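Local coordinates for uncharacterized protein (Nostoc punctiforme, PDB 2QDR) that is of unknown function but adopts the double-stranded beta-helix fold of the cupins and has been proposed to be a dioxygenase, at residues 227-232 / 272-277; 200-205 / 220-225; 78-83 / 95-100. One frame throughout, in Å; residues are numbered along the deposited sequence.

Contact 1. Residues 227-232 / 272-277; sequences HFDNKY and RHITDD
D229 and R272 each carry CG anti to the backbone N (chi1 -174° in both), and the R272 chain then runs extended from CG to NE, which lays its guanidinium beside the carboxylate. Their salt bridge lies at one end of an antiparallel strand pair in this double-stranded beta-helix protein; at the other end, H227 and F228 both face T275 in a G1 beta bulge. R272 NE donates to D229 OD1 over 3.0 Å, reaching its syn lone pair, although the bond is bent to 139° and the two planar groups are turned 38° apart. That same oxygen also accepts from K231 N at 3.1 Å, from above the carboxylate plane, closing an Asx turn. Two donors therefore grip OD1 and limit how the carboxylate can rotate, while K231 O sits over one face of the guanidinium.

Along the backbone, F228 N bonds to T275 O and T275 N to F228 O, N230 N bonds to H273 O, and H227 N reaches D276 O only weakly. I274 shares the face of D229, with its CG1 3.6 Å from D229 OD1. On the other face F228 and T275 pack CB to CG2, and T275 OG1 is hydrogen-bonded to Y248 O. The bulge end also meets a neighbouring subunit: H227 bonds with K208 and H132 of that chain, and D276 forms a salt bridge to its K131. H273 is modelled with a covalent link from NE2 to an unidentified ligand, and its CB lies at the edge of the F228 ring, 3.8 Å from CE2.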
loop_
_atom_site.group_PDB
_atom_site.type_symbol
_atom_site.label_atom_id
_atom_site.label_comp_id
_atom_site.label_asym_id
_atom_site.label_seq_id
_atom_site.Cartn_x
_atom_site.Cartn_y
_atom_site.Cartn_z
ATOM N N HIS A 227 10.429 4.324 25.506
ATOM C CA HIS A 227 11.756 4.303 24.858
ATOM C C HIS A 227 11.910 5.315 23.700
ATOM O O HIS A 227 12.517 5.000 22.675
ATOM C CB HIS A 227 12.141 2.899 24.336
ATOM C CG HIS A 227 12.015 1.810 25.349
ATOM N ND1 HIS A 227 11.657 0.524 25.013
ATOM C CD2 HIS A 227 12.110 1.833 26.697
ATOM C CE1 HIS A 227 11.612 -0.219 26.103
ATOM N NE2 HIS A 227 11.882 0.553 27.140
ATOM N N PHE A 228 11.360 6.511 23.880
ATOM C CA PHE A 228 11.399 7.562 22.871
ATOM C C PHE A 228 12.650 8.405 23.009
ATOM O O PHE A 228 13.092 8.679 24.126
ATOM C CB PHE A 228 10.142 8.446 22.989
ATOM C CG PHE A 228 10.101 9.622 22.023
ATOM C CD1 PHE A 228 9.727 9.442 20.698
ATOM C CD2 PHE A 228 10.396 10.916 22.461
ATOM C CE1 PHE A 228 9.675 10.523 19.822
ATOM C CE2 PHE A 228 10.342 12.012 21.589
ATOM C CZ PHE A 228 9.980 11.819 20.276
ATOM N N ASP A 229 13.209 8.804 21.863
ATOM C CA ASP A 229 14.389 9.646 21.797
ATOM C C ASP A 229 14.428 10.329 20.423
ATOM O O ASP A 229 14.804 9.704 19.441
ATOM C CB ASP A 229 15.650 8.815 22.062
ATOM C CG ASP A 229 16.916 9.662 22.159
ATOM O OD1 ASP A 229 16.849 10.889 21.992
ATOM O OD2 ASP A 229 17.987 9.088 22.433
ATOM N N ASN A 230 14.071 11.616 20.356
ATOM C CA ASN A 230 14.074 12.350 19.054
ATOM C C ASN A 230 15.488 12.643 18.504
ATOM O O ASN A 230 15.606 13.206 17.422
ATOM C CB ASN A 230 13.205 13.628 19.082
ATOM C CG ASN A 230 13.744 14.695 19.996
ATOM O OD1 ASN A 230 14.849 14.601 20.543
ATOM N ND2 ASN A 230 12.953 15.722 20.191
ATOM N N LYS A 231 16.521 12.402 19.314
ATOM C CA LYS A 231 17.950 12.505 18.929
ATOM C C LYS A 231 18.567 13.882 18.793
ATOM O O LYS A 231 19.701 14.055 19.221
ATOM C CB LYS A 231 18.213 11.655 17.644
ATOM C CG LYS A 231 17.888 10.169 17.886
ATOM C CD LYS A 231 17.460 9.405 16.642
ATOM C CE LYS A 231 16.846 8.050 17.049
ATOM N NZ LYS A 231 16.221 7.333 15.913
ATOM N N TYR A 232 17.842 14.858 18.238
ATOM C CA TYR A 232 18.392 16.186 18.009
ATOM C C TYR A 232 17.522 17.289 18.595
ATOM O O TYR A 232 16.458 17.030 19.140
ATOM C CB TYR A 232 18.497 16.389 16.497
ATOM C CG TYR A 232 18.836 15.131 15.722
ATOM C CD1 TYR A 232 20.094 14.543 15.812
ATOM C CD2 TYR A 232 17.890 14.531 14.886
ATOM C CE1 TYR A 232 20.393 13.378 15.106
ATOM C CE2 TYR A 232 18.185 13.374 14.173
ATOM C CZ TYR A 232 19.435 12.805 14.283
ATOM O OH TYR A 232 19.725 11.658 13.567
ATOM N N ARG A 272 16.673 18.232 23.092
ATOM C CA ARG A 272 16.395 16.839 22.809
ATOM C C ARG A 272 15.317 16.322 23.752
ATOM O O ARG A 272 15.318 16.676 24.922
ATOM C CB ARG A 272 17.680 16.053 22.995
ATOM C CG ARG A 272 17.670 14.596 22.613
ATOM C CD ARG A 272 19.063 14.015 22.880
ATOM N NE ARG A 272 19.266 12.731 22.228
ATOM C CZ ARG A 272 20.391 12.006 22.243
ATOM N NH1 ARG A 272 21.473 12.399 22.908
ATOM N NH2 ARG A 272 20.432 10.857 21.586
ATOM N N HIS A 273 14.400 15.512 23.224
ATOM C CA HIS A 273 13.300 14.913 23.972
ATOM C C HIS A 273 13.576 13.450 24.234
ATOM O O HIS A 273 13.845 12.703 23.290
ATOM C CB HIS A 273 11.997 14.975 23.199
ATOM C CG HIS A 273 11.402 16.342 23.085
ATOM N ND1 HIS A 273 11.997 17.375 22.391
ATOM C CD2 HIS A 273 10.199 16.811 23.497
ATOM C CE1 HIS A 273 11.212 18.440 22.429
ATOM N NE2 HIS A 273 10.110 18.120 23.085
ATOM N N ILE A 274 13.509 13.033 25.499
ATOM C CA ILE A 274 13.732 11.631 25.864
ATOM C C ILE A 274 12.726 11.217 26.939
ATOM O O ILE A 274 12.435 11.986 27.847
ATOM C CB ILE A 274 15.187 11.334 26.355
ATOM C CG1 ILE A 274 16.251 11.922 25.399
ATOM C CG2 ILE A 274 15.390 9.805 26.551
ATOM C CD1 ILE A 274 17.730 11.647 25.777
ATOM N N THR A 275 12.189 10.002 26.809
ATOM C CA THR A 275 11.251 9.435 27.786
ATOM C C THR A 275 11.210 7.912 27.674
ATOM O O THR A 275 10.920 7.369 26.614
ATOM C CB THR A 275 9.820 10.018 27.692
ATOM O OG1 THR A 275 8.946 9.230 28.509
ATOM C CG2 THR A 275 9.271 10.029 26.282
ATOM N N ASP A 276 11.548 7.244 28.772
ATOM C CA ASP A 276 11.547 5.792 28.832
ATOM C C ASP A 276 10.146 5.250 29.086
ATOM O O ASP A 276 9.885 4.103 28.757
ATOM C CB ASP A 276 12.500 5.292 29.922
ATOM C CG ASP A 276 13.960 5.628 29.640
ATOM O OD1 ASP A 276 14.359 5.788 28.462
ATOM O OD2 ASP A 276 14.726 5.689 30.615
ATOM N N ASP A 277 9.262 6.066 29.662
ATOM C CA ASP A 277 7.884 5.669 29.989
ATOM C C ASP A 277 6.835 6.075 28.958
ATOM O O ASP A 277 5.822 5.386 28.812
ATOM C CB ASP A 277 7.478 6.271 31.353
ATOM C CG ASP A 277 8.312 5.734 32.520
ATOM O OD1 ASP A 277 9.219 4.896 32.310
ATOM O OD2 ASP A 277 8.072 6.179 33.663
HETATM O O HOH W 1 14.271 18.257 20.116
#

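Contact 2. Residues 200-205 / 220-225; sequences VQFVQA and WLLAIL
L222 is the first residue of strand 218-224 to meet the 200-205 loop, and it does so with both methyls. Its CG stands anti to the backbone N (chi1 -179°), which carries the branched end across to the loop. There CD2 reaches F202 CE2 at 4.0 Å, the two side chains crossing at about a right angle, while CD1 lies 4.1 Å from A205 CB. Next comes A223, which contributes its backbone: its carbonyl oxygen lies against A205 CA and CB.

I224 pairs with A205 as an antiparallel non-hydrogen-bonded pair, their CA atoms 4.6 Å apart and their side chains on one face of the sheet. Its CD1 comes in at the edge of the F202 ring, 4.4 Å from CE2. L225 closes the run where the strand gives way to loop, its CB 4.0 Å from Q204 O. Q204 is the centre of an inverse gamma turn, with a weak bond from A205 N to V203 O, and this turn delivers the loop into strand 205-212. Q204 OE1 accepts from W194 N of a neighbouring subunit, and L225 packs on L225 of that same subunit.

No hydrogen bond joins the two segments: apolar side chains and close backbone approach make the contact, at the end of the pairing of strands 205-212 and 218-224 in the seven-stranded antiparallel sheet of this cupin-type fold, and A223 bonds to N206 one residue further on. With no helix nearby, strand 218-224 runs between 205-212 and 279-285, I224 rests on F281, and F202 touches M234 of strand 233-236.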
loop_
_atom_site.group_PDB
_atom_site.type_symbol
_atom_site.label_atom_id
_atom_site.label_comp_id
_atom_site.label_asym_id
_atom_site.label_seq_id
_atom_site.Cartn_x
_atom_site.Cartn_y
_atom_site.Cartn_z
ATOM N N VAL A 200 8.286 14.406 10.930
ATOM C CA VAL A 200 9.300 13.365 10.681
ATOM C C VAL A 200 10.031 12.906 11.959
ATOM O O VAL A 200 10.439 11.740 12.069
ATOM C CB VAL A 200 10.345 13.852 9.596
ATOM C CG1 VAL A 200 11.558 12.898 9.449
ATOM C CG2 VAL A 200 9.654 14.085 8.236
ATOM N N GLN A 201 10.183 13.818 12.921
ATOM C CA GLN A 201 10.876 13.516 14.180
ATOM C C GLN A 201 10.030 12.669 15.159
ATOM O O GLN A 201 10.596 11.847 15.899
ATOM C CB GLN A 201 11.330 14.793 14.895
ATOM C CG GLN A 201 12.295 15.770 14.142
ATOM C CD GLN A 201 11.621 16.736 13.167
ATOM O OE1 GLN A 201 10.406 16.715 12.979
ATOM N NE2 GLN A 201 12.420 17.613 12.569
ATOM N N PHE A 202 8.704 12.874 15.165
ATOM C CA PHE A 202 7.772 12.127 16.032
ATOM C C PHE A 202 7.104 10.928 15.323
ATOM O O PHE A 202 5.892 10.748 15.428
ATOM C CB PHE A 202 6.699 13.070 16.608
ATOM C CG PHE A 202 7.229 14.076 17.592
ATOM C CD1 PHE A 202 7.793 15.264 17.169
ATOM C CD2 PHE A 202 7.120 13.850 18.959
ATOM C CE1 PHE A 202 8.248 16.198 18.091
ATOM C CE2 PHE A 202 7.582 14.783 19.877
ATOM C CZ PHE A 202 8.150 15.945 19.435
ATOM N N VAL A 203 7.894 10.124 14.601
ATOM C CA VAL A 203 7.397 8.912 13.907
ATOM C C VAL A 203 6.942 7.833 14.921
ATOM O O VAL A 203 5.937 7.156 14.690
ATOM C CB VAL A 203 8.462 8.329 12.866
ATOM C CG1 VAL A 203 8.184 6.863 12.440
ATOM C CG2 VAL A 203 8.568 9.219 11.642
ATOM N N GLN A 204 7.669 7.701 16.041
ATOM C CA GLN A 204 7.365 6.740 17.113
ATOM C C GLN A 204 6.452 7.396 18.136
ATOM O O GLN A 204 6.783 7.549 19.319
ATOM C CB GLN A 204 8.652 6.228 17.774
ATOM C CG GLN A 204 9.658 5.488 16.874
ATOM C CD GLN A 204 9.121 4.196 16.242
ATOM O OE1 GLN A 204 9.634 3.113 16.522
ATOM N NE2 GLN A 204 8.079 4.304 15.416
ATOM N N ALA A 205 5.278 7.768 17.650
ATOM C CA ALA A 205 4.262 8.422 18.432
ATOM C C ALA A 205 3.020 8.401 17.588
ATOM O O ALA A 205 3.081 8.091 16.400
ATOM C CB ALA A 205 4.656 9.836 18.751
ATOM N N TRP A 220 -4.493 18.894 19.047
ATOM C CA TRP A 220 -4.448 17.431 19.039
ATOM C C TRP A 220 -3.829 16.872 20.301
ATOM O O TRP A 220 -3.189 17.597 21.051
ATOM C CB TRP A 220 -3.652 16.891 17.842
ATOM C CG TRP A 220 -2.205 17.276 17.828
ATOM C CD1 TRP A 220 -1.186 16.700 18.543
ATOM C CD2 TRP A 220 -1.604 18.277 17.016
ATOM N NE1 TRP A 220 0.005 17.314 18.252
ATOM C CE2 TRP A 220 -0.221 18.287 17.315
ATOM C CE3 TRP A 220 -2.095 19.173 16.063
ATOM C CZ2 TRP A 220 0.676 19.154 16.690
ATOM C CZ3 TRP A 220 -1.205 20.040 15.450
ATOM C CH2 TRP A 220 0.169 20.020 15.764
ATOM N N LEU A 221 -4.048 15.580 20.506
ATOM C CA LEU A 221 -3.472 14.822 21.602
ATOM C C LEU A 221 -2.332 14.057 20.988
ATOM O O LEU A 221 -2.495 13.515 19.891
ATOM C CB LEU A 221 -4.469 13.870 22.266
ATOM C CG LEU A 221 -5.298 14.417 23.431
ATOM C CD1 LEU A 221 -5.804 15.831 23.196
ATOM C CD2 LEU A 221 -6.443 13.467 23.725
ATOM N N LEU A 222 -1.182 14.052 21.672
ATOM C CA LEU A 222 0.025 13.348 21.234
ATOM C C LEU A 222 0.332 12.239 22.225
ATOM O O LEU A 222 0.460 12.498 23.422
ATOM C CB LEU A 222 1.227 14.291 21.165
ATOM C CG LEU A 222 2.580 13.720 20.690
ATOM C CD1 LEU A 222 2.517 13.296 19.246
ATOM C CD2 LEU A 222 3.698 14.744 20.879
ATOM N N ALA A 223 0.455 11.015 21.724
ATOM C CA ALA A 223 0.778 9.865 22.545
ATOM C C ALA A 223 2.193 9.497 22.180
ATOM O O ALA A 223 2.442 9.116 21.027
ATOM C CB ALA A 223 -0.150 8.708 22.278
ATOM N N ILE A 224 3.119 9.652 23.128
ATOM C CA ILE A 224 4.516 9.304 22.903
ATOM C C ILE A 224 4.699 7.923 23.480
ATOM O O ILE A 224 4.380 7.696 24.648
ATOM C CB ILE A 224 5.506 10.274 23.555
ATOM C CG1 ILE A 224 5.282 11.693 22.998
ATOM C CG2 ILE A 224 6.965 9.774 23.334
ATOM C CD1 ILE A 224 6.207 12.750 23.544
ATOM N N LEU A 225 5.203 7.003 22.665
ATOM C CA LEU A 225 5.426 5.643 23.120
ATOM C C LEU A 225 6.645 5.583 24.021
ATOM O O LEU A 225 7.453 6.514 24.014
ATOM C CB LEU A 225 5.643 4.705 21.928
ATOM C CG LEU A 225 4.475 4.567 20.946
ATOM C CD1 LEU A 225 4.829 3.671 19.757
ATOM C CD2 LEU A 225 3.282 4.025 21.659
#

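Contact 3. Residues 78-83 / 95-100; sequences PGSRRL and RVVLPP
R82 and R95 lie side by side and point the same way, their guanidinium groups stacked flat with centres 3.8 Å apart and planes within 6°. The two face each other across the beta hairpin of strands 79-86 and 92-98, part of a cupin-type sheet. R95 gets there fully extended, R82 by bending at chi3 (-76°). V97 CG2 then touches the edge of the R82 group, 3.5 Å from NH2, and S80 OG sits against V97 CB. This face of S80, R82, R95 and V97 is the tight, buried part. Paired backbone bonds hold the strands: S80 N to V97 O (3.1 Å) and V97 N to S80 O, R82 N to R95 O and R95 N to R82 O (2.9 Å).

The loose, solvent side is P78, which is exposed, and the end of R81: R81 CG meets V96 CG1 at 3.9 Å on the reverse face, but its guanidinium end leads away. No hydrogen bond of the pair lies beyond S80 and V97; P99 lays CD and CG against P78 O, with CD also near G79 CA.

The stacked cations are held among acids and an amide: R95 forms a salt bridge with E155 and a bond to N59, and S80 OG bonds to E63, also a long, weak ion partner of R82. A leucine in place of R95 would probably leave E155 without its mate and R82 without the flat group it lies on. The chemistry implies a buried polar face in which nearby carboxylates, chiefly E155, probably offset the like charges.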
loop_
_atom_site.group_PDB
_atom_site.type_symbol
_atom_site.label_atom_id
_atom_site.label_comp_id
_atom_site.label_asym_id
_atom_site.label_seq_id
_atom_site.Cartn_x
_atom_site.Cartn_y
_atom_site.Cartn_z
ATOM N N PRO A 78 -18.593 31.099 41.702
ATOM C CA PRO A 78 -17.305 31.396 41.091
ATOM C C PRO A 78 -16.387 30.173 40.997
ATOM O O PRO A 78 -16.558 29.198 41.720
ATOM C CB PRO A 78 -16.703 32.394 42.068
ATOM C CG PRO A 78 -17.184 31.911 43.404
ATOM C CD PRO A 78 -18.557 31.327 43.162
ATOM N N GLY A 79 -15.416 30.257 40.101
ATOM C CA GLY A 79 -14.419 29.207 39.895
ATOM C C GLY A 79 -13.099 29.813 40.323
ATOM O O GLY A 79 -13.074 30.912 40.901
ATOM N N SER A 80 -12.018 29.083 40.073
ATOM C CA SER A 80 -10.673 29.530 40.384
ATOM C C SER A 80 -9.960 29.560 39.063
ATOM O O SER A 80 -10.434 28.931 38.118
ATOM C CB SER A 80 -9.969 28.559 41.309
ATOM O OG SER A 80 -9.626 27.375 40.617
ATOM N N ARG A 81 -8.829 30.261 38.983
ATOM C CA ARG A 81 -8.059 30.312 37.737
ATOM C C ARG A 81 -6.556 30.466 37.951
ATOM O O ARG A 81 -6.110 31.265 38.771
ATOM C CB ARG A 81 -8.531 31.451 36.823
ATOM C CG ARG A 81 -7.859 31.405 35.434
ATOM C CD ARG A 81 -8.398 32.414 34.451
ATOM N NE ARG A 81 -8.094 33.790 34.828
ATOM C CZ ARG A 81 -8.382 34.869 34.091
ATOM N NH1 ARG A 81 -8.991 34.763 32.900
ATOM N NH2 ARG A 81 -8.049 36.076 34.550
ATOM N N ARG A 82 -5.811 29.668 37.187
ATOM C CA ARG A 82 -4.358 29.655 37.131
ATOM C C ARG A 82 -4.087 30.114 35.719
ATOM O O ARG A 82 -4.327 29.364 34.785
ATOM C CB ARG A 82 -3.776 28.275 37.465
ATOM C CG ARG A 82 -3.656 28.118 38.966
ATOM C CD ARG A 82 -3.361 26.749 39.506
ATOM N NE ARG A 82 -4.550 25.898 39.471
ATOM C CZ ARG A 82 -4.708 24.750 40.138
ATOM N NH1 ARG A 82 -3.761 24.279 40.959
ATOM N NH2 ARG A 82 -5.857 24.075 40.011
ATOM N N LEU A 83 -3.657 31.365 35.576
ATOM C CA LEU A 83 -3.391 31.966 34.282
ATOM C C LEU A 83 -2.002 31.536 33.775
ATOM O O LEU A 83 -0.985 31.997 34.281
ATOM C CB LEU A 83 -3.511 33.485 34.413
ATOM C CG LEU A 83 -3.593 34.312 33.133
ATOM C CD1 LEU A 83 -4.909 34.079 32.396
ATOM C CD2 LEU A 83 -3.440 35.790 33.459
ATOM N N ARG A 95 -5.867 27.214 33.531
ATOM C CA ARG A 95 -6.360 26.026 34.192
ATOM C C ARG A 95 -7.379 26.522 35.201
ATOM O O ARG A 95 -7.012 27.142 36.211
ATOM C CB ARG A 95 -5.203 25.313 34.855
ATOM C CG ARG A 95 -5.530 23.993 35.515
ATOM C CD ARG A 95 -4.309 23.547 36.249
ATOM N NE ARG A 95 -4.476 22.315 37.009
ATOM C CZ ARG A 95 -3.594 21.869 37.909
ATOM N NH1 ARG A 95 -2.479 22.555 38.201
ATOM N NH2 ARG A 95 -3.838 20.739 38.559
ATOM N N VAL A 96 -8.659 26.290 34.907
ATOM C CA VAL A 96 -9.745 26.733 35.778
ATOM C C VAL A 96 -10.317 25.550 36.541
ATOM O O VAL A 96 -10.166 24.406 36.103
ATOM C CB VAL A 96 -10.893 27.478 35.005
ATOM C CG1 VAL A 96 -10.353 28.705 34.274
ATOM C CG2 VAL A 96 -11.643 26.570 34.022
ATOM N N VAL A 97 -10.934 25.827 37.691
ATOM C CA VAL A 97 -11.557 24.788 38.500
ATOM C C VAL A 97 -12.949 25.266 38.874
ATOM O O VAL A 97 -13.095 26.241 39.614
ATOM C CB VAL A 97 -10.759 24.444 39.767
ATOM C CG1 VAL A 97 -11.454 23.315 40.563
ATOM C CG2 VAL A 97 -9.324 24.077 39.385
ATOM N N LEU A 98 -13.958 24.575 38.349
ATOM C CA LEU A 98 -15.351 24.884 38.607
ATOM C C LEU A 98 -15.834 24.028 39.781
ATOM O O LEU A 98 -15.574 22.825 39.800
ATOM C CB LEU A 98 -16.181 24.602 37.361
ATOM C CG LEU A 98 -15.740 25.341 36.093
ATOM C CD1 LEU A 98 -16.668 24.992 34.950
ATOM C CD2 LEU A 98 -15.698 26.858 36.273
ATOM N N PRO A 99 -16.535 24.634 40.763
ATOM C CA PRO A 99 -16.992 23.847 41.918
ATOM C C PRO A 99 -18.184 22.906 41.630
ATOM O O PRO A 99 -18.856 23.086 40.616
ATOM C CB PRO A 99 -17.386 24.929 42.925
ATOM C CG PRO A 99 -17.792 26.072 42.107
ATOM C CD PRO A 99 -16.923 26.052 40.891
ATOM N N PRO A 100 -18.442 21.917 42.522
ATOM C CA PRO A 100 -19.528 20.913 42.422
ATOM C C PRO A 100 -20.917 21.385 41.961
ATOM O O PRO A 100 -21.481 20.773 41.055
ATOM C CB PRO A 100 -19.632 20.392 43.860
ATOM C CG PRO A 100 -18.262 20.462 44.363
ATOM C CD PRO A 100 -17.637 21.678 43.741
#

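Overall arrangement
Along the chain the contacts come in the order contact 3, contact 2, contact 1. Contacts 1 and 2 are neighbours, with centres 11 Å apart, and they touch: F228 CZ packs on F202 CD2 at 3.7 Å, and T275 CG2 on I224 CG2. Strand 218-224 of contact 2 leads into strand 228-229 of contact 1, passing from the seven-stranded sheet into the sheet holding strand 268-275. Both also meet the second subunit, so they form one packed region at a subunit interface. Contact 3, in a different sheet and touched by no neighbouring chain, lies across the chain's centre from contact 2, with its centre about 34 Å from that of contact 1 and 30 Å from that of contact 2.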